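Local coordinates for protein putative Transcriptional Regulator (Rhodococcus sp., PDB 2IA2) that probably acts as an IclR-family transcriptional regulator, binding DNA through a winged helix-turn-helix domain and sensing a small molecule through its C-terminal domain, at residues L24-C29 with L58-L63; D41-T46 with A51-F56; M150-L155 with K187-A192; R210-P215 with E239-D244. All blocks are in the same frame, centred on the assembly; numbering follows the deposited sequence.

Contact 1: residues L24-C29 with L58-L63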
loop_
_atom_site.group_PDB
_atom_site.type_symbol
_atom_site.label_atom_id
_atom_site.label_comp_id
_atom_site.label_asym_id
_atom_site.label_seq_id
_atom_site.Cartn_x
_atom_site.Cartn_y
_atom_site.Cartn_z
ATOM N N LEU A 24 -19.596 -6.982 -5.224
ATOM C CA LEU A 24 -18.409 -6.651 -4.448
ATOM C C LEU A 24 -18.347 -7.446 -3.149
ATOM O O LEU A 24 -17.250 -7.832 -2.724
ATOM C CB LEU A 24 -18.323 -5.114 -4.189
ATOM C CG LEU A 24 -18.126 -4.301 -5.497
ATOM C CD1 LEU A 24 -18.290 -2.807 -5.235
ATOM C CD2 LEU A 24 -16.770 -4.583 -6.084
ATOM N N ALA A 25 -19.507 -7.651 -2.495
ATOM C CA ALA A 25 -19.572 -8.406 -1.255
ATOM C C ALA A 25 -19.159 -9.833 -1.498
ATOM O O ALA A 25 -18.549 -10.452 -0.631
ATOM C CB ALA A 25 -20.995 -8.345 -0.606
ATOM N N VAL A 26 -19.491 -10.359 -2.666
ATOM C CA VAL A 26 -19.066 -11.695 -3.050
ATOM C C VAL A 26 -17.511 -11.764 -3.181
ATOM O O VAL A 26 -16.865 -12.654 -2.643
ATOM C CB VAL A 26 -19.797 -12.185 -4.348
ATOM C CG1 VAL A 26 -19.159 -13.443 -4.901
ATOM C CG2 VAL A 26 -21.349 -12.388 -4.122
ATOM N N ILE A 27 -16.895 -10.784 -3.820
ATOM C CA ILE A 27 -15.429 -10.786 -3.949
ATOM C C ILE A 27 -14.845 -10.692 -2.542
ATOM O O ILE A 27 -13.903 -11.429 -2.230
ATOM C CB ILE A 27 -14.904 -9.547 -4.769
ATOM C CG1 ILE A 27 -15.301 -9.678 -6.238
ATOM C CG2 ILE A 27 -13.379 -9.376 -4.614
ATOM C CD1 ILE A 27 -14.996 -8.438 -7.080
ATOM N N ARG A 28 -15.421 -9.825 -1.686
ATOM C CA ARG A 28 -14.872 -9.612 -0.324
ATOM C C ARG A 28 -15.034 -10.831 0.616
ATOM O O ARG A 28 -14.375 -10.896 1.670
ATOM C CB ARG A 28 -15.571 -8.413 0.395
ATOM C CG ARG A 28 -15.384 -7.061 -0.237
ATOM C CD ARG A 28 -14.190 -6.324 0.197
ATOM N NE ARG A 28 -13.976 -6.242 1.656
ATOM C CZ ARG A 28 -14.199 -5.152 2.392
ATOM N NH1 ARG A 28 -14.703 -4.065 1.835
ATOM N NH2 ARG A 28 -13.912 -5.154 3.690
ATOM N N CYS A 29 -15.915 -11.757 0.283
ATOM C CA CYS A 29 -16.159 -12.882 1.197
ATOM C C CYS A 29 -15.040 -13.945 1.187
ATOM O O CYS A 29 -15.018 -14.803 2.052
ATOM C CB CYS A 29 -17.586 -13.490 1.024
ATOM S SG CYS A 29 -17.625 -14.748 -0.274
ATOM N N LEU A 58 -21.666 -16.252 -11.239
ATOM C CA LEU A 58 -21.492 -16.617 -12.662
ATOM C C LEU A 58 -21.079 -15.426 -13.505
ATOM O O LEU A 58 -20.376 -15.568 -14.497
ATOM C CB LEU A 58 -22.725 -17.314 -13.244
ATOM C CG LEU A 58 -23.067 -18.694 -12.653
ATOM C CD1 LEU A 58 -24.355 -19.295 -13.288
ATOM C CD2 LEU A 58 -21.872 -19.646 -12.779
ATOM N N THR A 59 -21.468 -14.235 -13.083
ATOM C CA THR A 59 -21.032 -13.046 -13.799
ATOM C C THR A 59 -19.574 -12.861 -13.548
ATOM O O THR A 59 -18.818 -12.673 -14.479
ATOM C CB THR A 59 -21.858 -11.816 -13.402
ATOM O OG1 THR A 59 -23.222 -12.105 -13.711
ATOM C CG2 THR A 59 -21.442 -10.578 -14.188
ATOM N N LEU A 60 -19.144 -12.977 -12.297
ATOM C CA LEU A 60 -17.708 -12.869 -11.985
ATOM C C LEU A 60 -16.828 -13.908 -12.660
ATOM O O LEU A 60 -15.723 -13.606 -13.065
ATOM C CB LEU A 60 -17.467 -12.886 -10.463
ATOM C CG LEU A 60 -18.070 -11.699 -9.732
ATOM C CD1 LEU A 60 -18.111 -11.939 -8.200
ATOM C CD2 LEU A 60 -17.299 -10.423 -10.066
ATOM N N VAL A 61 -17.287 -15.148 -12.747
ATOM C CA VAL A 61 -16.596 -16.140 -13.560
ATOM C C VAL A 61 -16.473 -15.683 -15.048
ATOM O O VAL A 61 -15.387 -15.755 -15.648
ATOM C CB VAL A 61 -17.266 -17.511 -13.466
ATOM C CG1 VAL A 61 -16.693 -18.426 -14.525
ATOM C CG2 VAL A 61 -17.046 -18.139 -12.078
ATOM N N GLU A 62 -17.595 -15.254 -15.643
ATOM C CA GLU A 62 -17.594 -14.736 -17.002
ATOM C C GLU A 62 -16.589 -13.580 -17.174
ATOM O O GLU A 62 -15.845 -13.531 -18.164
ATOM C CB GLU A 62 -19.029 -14.311 -17.401
ATOM C CG GLU A 62 -19.246 -14.141 -18.888
ATOM C CD GLU A 62 -20.685 -14.533 -19.364
ATOM O OE1 GLU A 62 -21.619 -14.837 -18.534
ATOM O OE2 GLU A 62 -20.885 -14.527 -20.612
ATOM N N LEU A 63 -16.558 -12.661 -16.205
ATOM C CA LEU A 63 -15.646 -11.533 -16.213
ATOM C C LEU A 63 -14.200 -11.911 -15.909
ATOM O O LEU A 63 -13.306 -11.107 -16.128
ATOM C CB LEU A 63 -16.127 -10.463 -15.239
ATOM C CG LEU A 63 -17.422 -9.778 -15.674
ATOM C CD1 LEU A 63 -17.921 -8.842 -14.635
ATOM C CD2 LEU A 63 -17.178 -8.989 -16.993
#
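V26, I27 and L60 meet through aliphatic carbons, so no flat group has a face or edge in this contact. Rings stand only around it: F56 touches V26, and Y65 touches L60. L60 points from helix 50-63 at helix 18-28 and sets one methyl, CD1, against both partners. V26 CG1 lies 3.8 Å from L60 CD1. I27 CG1 lies 4.1 Å from the same L60 CD1. The V26 branch that touches is anti to its backbone N (chi1 168°), which points it at L60. I27 sets off to the side and reaches L60 only through its CG1 branch. Both pairs cross obliquely. The backbones stay well apart, with the I27 and L60 CA atoms 8.6 Å from each other.

This joins the first helix of the winged helix-turn-helix domain to the later part of helix 50-63. L60 also packs on V66 of strand 66-68, and L24 and I27 touch Y65 and L82 of the second subunit. No hydrogen bond crosses between the segments. All three touching side chains are buried, so apolar contact is what joins the helices here, and its hold rests on shape and on exclusion of water.

Contact 2: residues D41-T46 with A51-F56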
loop_
_atom_site.group_PDB
_atom_site.type_symbol
_atom_site.label_atom_id
_atom_site.label_comp_id
_atom_site.label_asym_id
_atom_site.label_seq_id
_atom_site.Cartn_x
_atom_site.Cartn_y
_atom_site.Cartn_z
ATOM N N ASP A 41 -22.148 -21.609 0.728
ATOM C CA ASP A 41 -21.293 -20.909 1.665
ATOM C C ASP A 41 -21.082 -19.445 1.273
ATOM O O ASP A 41 -21.005 -18.583 2.134
ATOM C CB ASP A 41 -19.953 -21.634 1.831
ATOM C CG ASP A 41 -19.138 -21.128 3.046
ATOM O OD1 ASP A 41 -19.692 -21.067 4.198
ATOM O OD2 ASP A 41 -17.918 -20.835 2.855
ATOM N N VAL A 42 -21.005 -19.164 -0.014
ATOM C CA VAL A 42 -20.962 -17.781 -0.479
ATOM C C VAL A 42 -22.299 -17.091 -0.159
ATOM O O VAL A 42 -22.294 -15.922 0.247
ATOM C CB VAL A 42 -20.718 -17.695 -2.016
ATOM C CG1 VAL A 42 -21.032 -16.327 -2.545
ATOM C CG2 VAL A 42 -19.306 -18.083 -2.359
ATOM N N ALA A 43 -23.430 -17.787 -0.389
ATOM C CA ALA A 43 -24.769 -17.247 -0.044
ATOM C C ALA A 43 -24.799 -16.874 1.442
ATOM O O ALA A 43 -25.175 -15.744 1.822
ATOM C CB ALA A 43 -25.894 -18.281 -0.363
ATOM N N ARG A 44 -24.430 -17.826 2.285
ATOM C CA ARG A 44 -24.386 -17.604 3.735
ATOM C C ARG A 44 -23.516 -16.428 4.145
ATOM O O ARG A 44 -23.875 -15.661 5.007
ATOM C CB ARG A 44 -23.850 -18.837 4.433
ATOM C CG ARG A 44 -24.103 -18.901 5.961
ATOM C CD ARG A 44 -23.172 -19.934 6.604
ATOM N NE ARG A 44 -23.535 -20.242 7.998
ATOM C CZ ARG A 44 -22.924 -21.182 8.761
ATOM N NH1 ARG A 44 -21.914 -21.911 8.265
ATOM N NH2 ARG A 44 -23.310 -21.408 10.033
ATOM N N ALA A 45 -22.349 -16.299 3.534
ATOM C CA ALA A 45 -21.387 -15.255 3.904
ATOM C C ALA A 45 -21.820 -13.834 3.498
ATOM O O ALA A 45 -21.328 -12.846 4.073
ATOM C CB ALA A 45 -20.045 -15.569 3.285
ATOM N N THR A 46 -22.737 -13.731 2.526
ATOM C CA THR A 46 -23.110 -12.456 1.969
ATOM C C THR A 46 -24.580 -12.157 2.263
ATOM O O THR A 46 -25.138 -11.154 1.747
ATOM C CB THR A 46 -22.886 -12.434 0.445
ATOM O OG1 THR A 46 -23.598 -13.524 -0.131
ATOM C CG2 THR A 46 -21.379 -12.594 0.069
ATOM N N ALA A 51 -29.776 -18.813 -5.287
ATOM C CA ALA A 51 -30.161 -18.273 -6.620
ATOM C C ALA A 51 -29.596 -16.866 -6.884
ATOM O O ALA A 51 -29.105 -16.589 -8.009
ATOM C CB ALA A 51 -31.687 -18.301 -6.828
ATOM N N THR A 52 -29.641 -15.981 -5.877
ATOM C CA THR A 52 -29.075 -14.647 -6.066
ATOM C C THR A 52 -27.544 -14.697 -6.083
ATOM O O THR A 52 -26.946 -14.111 -6.971
ATOM C CB THR A 52 -29.581 -13.592 -5.063
ATOM O OG1 THR A 52 -29.395 -14.095 -3.753
ATOM C CG2 THR A 52 -31.110 -13.320 -5.261
ATOM N N ALA A 53 -26.925 -15.394 -5.131
ATOM C CA ALA A 53 -25.461 -15.574 -5.148
ATOM C C ALA A 53 -24.927 -16.151 -6.470
ATOM O O ALA A 53 -23.882 -15.705 -6.963
ATOM C CB ALA A 53 -25.000 -16.469 -3.938
ATOM N N ARG A 54 -25.619 -17.169 -7.011
ATOM C CA ARG A 54 -25.219 -17.827 -8.247
ATOM C C ARG A 54 -25.071 -16.828 -9.398
ATOM O O ARG A 54 -24.067 -16.866 -10.135
ATOM C CB ARG A 54 -26.182 -18.944 -8.633
ATOM C CG ARG A 54 -25.821 -19.630 -9.957
ATOM C CD ARG A 54 -26.857 -20.701 -10.394
ATOM N NE ARG A 54 -26.970 -21.790 -9.421
ATOM C CZ ARG A 54 -28.004 -22.007 -8.596
ATOM N NH1 ARG A 54 -29.095 -21.234 -8.576
ATOM N NH2 ARG A 54 -27.936 -23.030 -7.769
ATOM N N ARG A 55 -26.060 -15.936 -9.532
ATOM C CA ARG A 55 -26.060 -14.915 -10.583
ATOM C C ARG A 55 -24.790 -14.076 -10.502
ATOM O O ARG A 55 -24.161 -13.833 -11.517
ATOM C CB ARG A 55 -27.293 -14.005 -10.508
ATOM C CG ARG A 55 -28.588 -14.667 -10.993
ATOM C CD ARG A 55 -29.774 -13.628 -11.203
ATOM N NE ARG A 55 -29.608 -12.731 -12.374
ATOM C CZ ARG A 55 -29.440 -11.400 -12.324
ATOM N NH1 ARG A 55 -29.397 -10.739 -11.155
ATOM N NH2 ARG A 55 -29.315 -10.722 -13.462
ATOM N N PHE A 56 -24.417 -13.643 -9.305
ATOM C CA PHE A 56 -23.233 -12.828 -9.159
ATOM C C PHE A 56 -21.949 -13.626 -9.423
ATOM O O PHE A 56 -21.070 -13.171 -10.167
ATOM C CB PHE A 56 -23.209 -12.131 -7.786
ATOM C CG PHE A 56 -24.386 -11.255 -7.577
ATOM C CD1 PHE A 56 -25.423 -11.653 -6.744
ATOM C CD2 PHE A 56 -24.513 -10.064 -8.292
ATOM C CE1 PHE A 56 -26.554 -10.867 -6.604
ATOM C CE2 PHE A 56 -25.644 -9.273 -8.150
ATOM C CZ PHE A 56 -26.674 -9.685 -7.319
#
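A53 meets A43 and V42 where helix 39-46 comes close to helix 50-63. A53 CB is 4.0 Å from A43 CA. It is 4.1 Å from A43 CB. V42, next to A43 on helix 39-46, reaches A53 with one branch, CG1, at 4.2 Å from A53 CB. The CA atoms of A43 and A53 are only 5.4 Å apart. Such closeness is possible because both residues end at CB, so the A53 methyl sits directly against the backbone of its neighbour.

Behind this shell, T46 bonds back to its own segment. Its hydroxyl OG1 donates to V42 O at 2.8 Å. The C=O...donor angle is 141°, and the donor is tilted 26° from the carbonyl plane. T46 holds CB toward helix 50-63, and its chi1 of 55° turns the hydroxyl back to its own helix. Further out, D41 makes a salt bridge with R37, and L39, at the start of helix 39-46, packs on A53. On helix 50-63, F56 packs on S19 and R22 of helix 18-28.

Helices 39-46 and 50-63 form the helix-turn-helix. By family analogy the second is probably the one that reads DNA. Between the two segments the contact is apolar, and no hydrogen bond crosses it. The close approach of the backbones therefore rests on the small size of the alanines, while the T46 hydroxyl bond stays within segment 41-46.

Contact 3: residues M150-L155 with K187-A192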
loop_
_atom_site.group_PDB
_atom_site.type_symbol
_atom_site.label_atom_id
_atom_site.label_comp_id
_atom_site.label_asym_id
_atom_site.label_seq_id
_atom_site.Cartn_x
_atom_site.Cartn_y
_atom_site.Cartn_z
HETATM N N MSE A 150 2.619 18.633 17.941
HETATM C CA MSE A 150 3.054 17.488 17.147
HETATM C C MSE A 150 4.452 16.988 17.601
HETATM O O MSE A 150 4.678 15.801 17.693
HETATM C CB MSE A 150 3.067 17.860 15.660
HETATM C CG MSE A 150 1.641 17.948 15.158
HETATM SE SE MSE A 150 1.425 18.105 13.245
HETATM C CE MSE A 150 2.286 19.811 12.932
ATOM N N GLY A 151 5.359 17.898 17.902
ATOM C CA GLY A 151 6.683 17.528 18.368
ATOM C C GLY A 151 6.665 16.732 19.642
ATOM O O GLY A 151 7.382 15.729 19.746
ATOM N N ARG A 152 5.837 17.139 20.612
ATOM C CA ARG A 152 5.719 16.390 21.874
ATOM C C ARG A 152 5.095 15.055 21.711
ATOM O O ARG A 152 5.456 14.118 22.407
ATOM C CB ARG A 152 5.000 17.215 22.947
ATOM C CG ARG A 152 5.859 18.400 23.268
ATOM C CD ARG A 152 5.330 19.201 24.450
ATOM N NE ARG A 152 6.160 20.396 24.633
ATOM C CZ ARG A 152 5.874 21.381 25.489
ATOM N NH1 ARG A 152 4.795 21.318 26.277
ATOM N NH2 ARG A 152 6.681 22.425 25.570
ATOM N N VAL A 153 4.132 14.966 20.817
ATOM C CA VAL A 153 3.570 13.686 20.393
ATOM C C VAL A 153 4.641 12.772 19.790
ATOM O O VAL A 153 4.698 11.553 20.093
ATOM C CB VAL A 153 2.379 13.903 19.390
ATOM C CG1 VAL A 153 1.988 12.607 18.688
ATOM C CG2 VAL A 153 1.160 14.465 20.137
ATOM N N LEU A 154 5.460 13.316 18.887
ATOM C CA LEU A 154 6.485 12.502 18.212
ATOM C C LEU A 154 7.565 12.062 19.201
ATOM O O LEU A 154 7.982 10.883 19.170
ATOM C CB LEU A 154 7.104 13.251 16.976
ATOM C CG LEU A 154 6.085 13.360 15.812
ATOM C CD1 LEU A 154 6.468 14.470 14.859
ATOM C CD2 LEU A 154 5.951 12.016 15.049
ATOM N N LEU A 155 8.009 12.991 20.059
ATOM C CA LEU A 155 8.971 12.673 21.107
ATOM C C LEU A 155 8.484 11.592 22.100
ATOM O O LEU A 155 9.278 10.740 22.533
ATOM C CB LEU A 155 9.358 13.926 21.866
ATOM C CG LEU A 155 10.064 15.007 21.047
ATOM C CD1 LEU A 155 10.245 16.284 21.902
ATOM C CD2 LEU A 155 11.390 14.498 20.514
ATOM N N LYS A 187 10.304 16.727 30.029
ATOM C CA LYS A 187 10.170 15.280 29.996
ATOM C C LYS A 187 8.804 14.863 30.540
ATOM O O LYS A 187 8.178 13.934 30.022
ATOM C CB LYS A 187 11.255 14.650 30.868
ATOM C CG LYS A 187 11.470 13.165 30.683
ATOM C CD LYS A 187 12.468 12.705 31.725
ATOM C CE LYS A 187 13.095 11.346 31.411
ATOM N NZ LYS A 187 12.129 10.366 30.947
ATOM N N ALA A 188 8.368 15.544 31.598
ATOM C CA ALA A 188 7.083 15.255 32.234
ATOM C C ALA A 188 5.909 15.560 31.299
ATOM O O ALA A 188 4.965 14.779 31.219
ATOM C CB ALA A 188 6.954 16.041 33.517
ATOM N N ALA A 189 5.968 16.699 30.603
ATOM C CA ALA A 189 4.945 17.064 29.637
ATOM C C ALA A 189 4.881 16.023 28.503
ATOM O O ALA A 189 3.794 15.640 28.061
ATOM C CB ALA A 189 5.211 18.449 29.095
ATOM N N ILE A 190 6.044 15.530 28.070
ATOM C CA ILE A 190 6.120 14.502 27.025
ATOM C C ILE A 190 5.561 13.144 27.485
ATOM O O ILE A 190 4.854 12.489 26.734
ATOM C CB ILE A 190 7.551 14.344 26.478
ATOM C CG1 ILE A 190 7.933 15.569 25.645
ATOM C CG2 ILE A 190 7.679 13.081 25.683
ATOM C CD1 ILE A 190 9.418 15.843 25.586
ATOM N N LEU A 191 5.891 12.719 28.707
ATOM C CA LEU A 191 5.318 11.493 29.241
ATOM C C LEU A 191 3.799 11.641 29.483
ATOM O O LEU A 191 3.074 10.662 29.320
ATOM C CB LEU A 191 6.046 11.013 30.520
ATOM C CG LEU A 191 7.574 10.846 30.472
ATOM C CD1 LEU A 191 8.135 10.346 31.849
ATOM C CD2 LEU A 191 8.005 9.948 29.336
ATOM N N ALA A 192 3.322 12.832 29.864
ATOM C CA ALA A 192 1.860 13.039 29.984
ATOM C C ALA A 192 1.173 12.772 28.628
ATOM O O ALA A 192 0.152 12.115 28.564
ATOM C CB ALA A 192 1.541 14.434 30.479
#
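A189 is the first residue of segment 187-192 to touch, and it meets R152. Its CB lies 4.0 Å from R152 NH1 and approaches the guanidinium obliquely. This is a van der Waals contact with a charged group whose polar bonds go to others. R152 NE is hydrogen-bonded to Y146 O, and R152 NH2 makes a salt bridge with E204. The extended chain from CG to NE carries the guanidinium out past A189 to these partners. They are likely to hold its rotation and to balance the buried charge.

I190 follows and carries the larger share of the contact. Its two branches divide the work. The CG1 branch lies beside the backbone N (chi1 -71°) and ends at CD1, 3.8 Å from L155 CD1, the two side chains crossing at a slant. The CG2 methyl lies against the backbone, 4.1 Å from R152 O. I190 CG1 also passes R152 CG at 4.2 Å. With an alanine here, L155 CD1 would probably lose its main partner across the helices, and a gap would be likely to open beside R152.

The segments' axes cross at -79° with a closest approach of 8.7 Å. Helix 149-156 turns its other side to the six-stranded sheet of the C-terminal domain, where M150, a selenomethionine, and V153 pack on A213. Helix 183-196 thus forms an outer layer over it. No hydrogen bond joins the two segments. The chemistry implies apolar packing by I190 next to a buried arginine whose charge is met by other parts of the domain.

Contact 4: residues R210-P215 with E239-D244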
loop_
_atom_site.group_PDB
_atom_site.type_symbol
_atom_site.label_atom_id
_atom_site.label_comp_id
_atom_site.label_asym_id
_atom_site.label_seq_id
_atom_site.Cartn_x
_atom_site.Cartn_y
_atom_site.Cartn_z
ATOM N N ARG A 210 -2.603 28.449 19.799
ATOM C CA ARG A 210 -2.737 27.142 20.430
ATOM C C ARG A 210 -2.741 25.997 19.411
ATOM O O ARG A 210 -3.181 26.177 18.298
ATOM C CB ARG A 210 -4.014 27.086 21.234
ATOM C CG ARG A 210 -3.912 27.829 22.542
ATOM C CD ARG A 210 -5.151 27.670 23.337
ATOM N NE ARG A 210 -5.088 28.516 24.504
ATOM C CZ ARG A 210 -6.140 29.138 25.021
ATOM N NH1 ARG A 210 -7.348 29.017 24.451
ATOM N NH2 ARG A 210 -5.973 29.878 26.119
ATOM N N SER A 211 -2.269 24.824 19.817
ATOM C CA SER A 211 -2.223 23.644 18.918
ATOM C C SER A 211 -2.582 22.458 19.725
ATOM O O SER A 211 -2.251 22.426 20.905
ATOM C CB SER A 211 -0.811 23.431 18.406
ATOM O OG SER A 211 -0.466 24.529 17.563
HETATM N N MSE A 212 -3.199 21.459 19.086
HETATM C CA MSE A 212 -3.400 20.154 19.730
HETATM C C MSE A 212 -3.102 19.040 18.741
HETATM O O MSE A 212 -3.406 19.191 17.568
HETATM C CB MSE A 212 -4.817 20.024 20.266
HETATM C CG MSE A 212 -5.922 20.108 19.223
HETATM SE SE MSE A 212 -7.235 21.606 19.645
HETATM C CE MSE A 212 -5.966 23.250 19.517
ATOM N N ALA A 213 -2.490 17.963 19.197
ATOM C CA ALA A 213 -2.010 16.925 18.289
ATOM C C ALA A 213 -2.237 15.533 18.844
ATOM O O ALA A 213 -2.351 15.344 20.058
ATOM C CB ALA A 213 -0.517 17.128 17.959
ATOM N N ALA A 214 -2.264 14.555 17.954
ATOM C CA ALA A 214 -2.493 13.178 18.326
ATOM C C ALA A 214 -1.529 12.334 17.466
ATOM O O ALA A 214 -1.134 12.752 16.362
ATOM C CB ALA A 214 -3.903 12.813 18.016
ATOM N N PRO A 215 -1.094 11.183 17.990
ATOM C CA PRO A 215 -0.258 10.274 17.210
ATOM C C PRO A 215 -0.948 9.579 16.050
ATOM O O PRO A 215 -2.155 9.233 16.095
ATOM C CB PRO A 215 0.186 9.246 18.250
ATOM C CG PRO A 215 -0.986 9.253 19.303
ATOM C CD PRO A 215 -1.282 10.711 19.393
ATOM N N GLU A 239 -11.186 24.763 27.682
ATOM C CA GLU A 239 -12.286 23.821 27.851
ATOM C C GLU A 239 -13.019 23.558 26.549
ATOM O O GLU A 239 -13.296 22.413 26.246
ATOM C CB GLU A 239 -13.220 24.299 28.984
ATOM C CG GLU A 239 -14.657 23.714 29.004
ATOM C CD GLU A 239 -15.680 24.638 29.737
ATOM O OE1 GLU A 239 -15.330 25.235 30.816
ATOM O OE2 GLU A 239 -16.842 24.746 29.216
ATOM N N ASP A 240 -13.306 24.585 25.749
ATOM C CA ASP A 240 -13.953 24.375 24.410
ATOM C C ASP A 240 -13.144 23.472 23.480
ATOM O O ASP A 240 -13.702 22.765 22.671
ATOM C CB ASP A 240 -14.192 25.699 23.662
ATOM C CG ASP A 240 -14.994 26.722 24.473
ATOM O OD1 ASP A 240 -15.765 26.300 25.367
ATOM O OD2 ASP A 240 -14.837 27.967 24.199
ATOM N N LEU A 241 -11.817 23.504 23.565
ATOM C CA LEU A 241 -10.978 22.641 22.687
ATOM C C LEU A 241 -11.311 21.164 22.929
ATOM O O LEU A 241 -11.455 20.372 21.969
ATOM C CB LEU A 241 -9.517 22.880 22.990
ATOM C CG LEU A 241 -8.919 24.300 22.935
ATOM C CD1 LEU A 241 -7.497 24.198 23.379
ATOM C CD2 LEU A 241 -8.903 24.812 21.557
ATOM N N HIS A 242 -11.465 20.793 24.212
ATOM C CA HIS A 242 -11.797 19.417 24.594
ATOM C C HIS A 242 -13.178 19.031 24.172
ATOM O O HIS A 242 -13.420 17.880 23.890
ATOM C CB HIS A 242 -11.632 19.160 26.101
ATOM C CG HIS A 242 -10.216 19.231 26.559
ATOM N ND1 HIS A 242 -9.366 18.146 26.511
ATOM C CD2 HIS A 242 -9.480 20.271 27.018
ATOM C CE1 HIS A 242 -8.166 18.514 26.930
ATOM N NE2 HIS A 242 -8.208 19.796 27.252
ATOM N N SER A 243 -14.119 19.959 24.119
ATOM C CA SER A 243 -15.489 19.528 23.768
ATOM C C SER A 243 -15.733 19.566 22.291
ATOM O O SER A 243 -16.501 18.763 21.769
ATOM C CB SER A 243 -16.547 20.365 24.491
ATOM O OG SER A 243 -16.154 21.719 24.476
ATOM N N ASP A 244 -15.054 20.489 21.621
ATOM C CA ASP A 244 -15.361 20.820 20.237
ATOM C C ASP A 244 -14.377 20.382 19.134
ATOM O O ASP A 244 -14.799 20.321 17.997
ATOM C CB ASP A 244 -15.623 22.332 20.111
ATOM C CG ASP A 244 -16.820 22.798 20.981
ATOM O OD1 ASP A 244 -17.740 21.970 21.347
ATOM O OD2 ASP A 244 -16.806 24.000 21.315
#
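L241 of the short helix 238-244 packs on R210 and M212 of strand 209-217, a helix-on-sheet contact in the IclR C-terminal domain. Its two methyls go to different partners. L241 CD2 lies 3.9 Å from CE of M212, a selenomethionine. M212 SE is 4.1 Å from the same L241 CD2. L241 CD1 touches R210 CD at 4.2 Å, and these two side chains cross at about a right angle. M212 CG sits between its backbone N and carbonyl carbon (chi1 61°). The chain then bends at chi2 and chi3 and brings SE and CE up against L241 CD2, the side chains crossing at a slant.

Strand 209-217 runs within the six-stranded antiparallel sheet, between strands 223-232 and 199-202. Its alternate residues serve different layers. M212 and A214 meet helix 246-264, where M212 touches L249, whereas S211 and A213 meet helix 149-156.

R210 lends only its aliphatic part to L241. Its NE continues to a salt bridge with D202 on the adjacent strand. Within the helix, D240 O accepts twice on the same face of its plane: from D244 N at 2.8 Å and from S243 OG at 3.2 Å. The S243 hydroxyl stands above the carbonyl plane, 41° out of it, with a C=O...donor angle of 100°. D240 N is itself hydrogen-bonded to S237 OG.

The four contacts form two pairs, one in each domain. Contacts 1 and 2 share helix 50-63, and their centres are 10 Å apart. They touch directly where C29 CB lies 3.9 Å from A45 CB. Together they hold the three helices of the DNA-binding domain, and both reach the second subunit. Contacts 3 and 4 have centres 15 Å apart. They meet where helix 149-156 rests on strand 209-217, with V153 CG1 3.5 Å from P215 N. Their outer helices lie on opposite sides of that strand's sheet. The two pairs do not touch. Contacts 1 and 3 have centres 48 Å apart, and contacts 1 and 4 have nearest atoms about 22 Å apart.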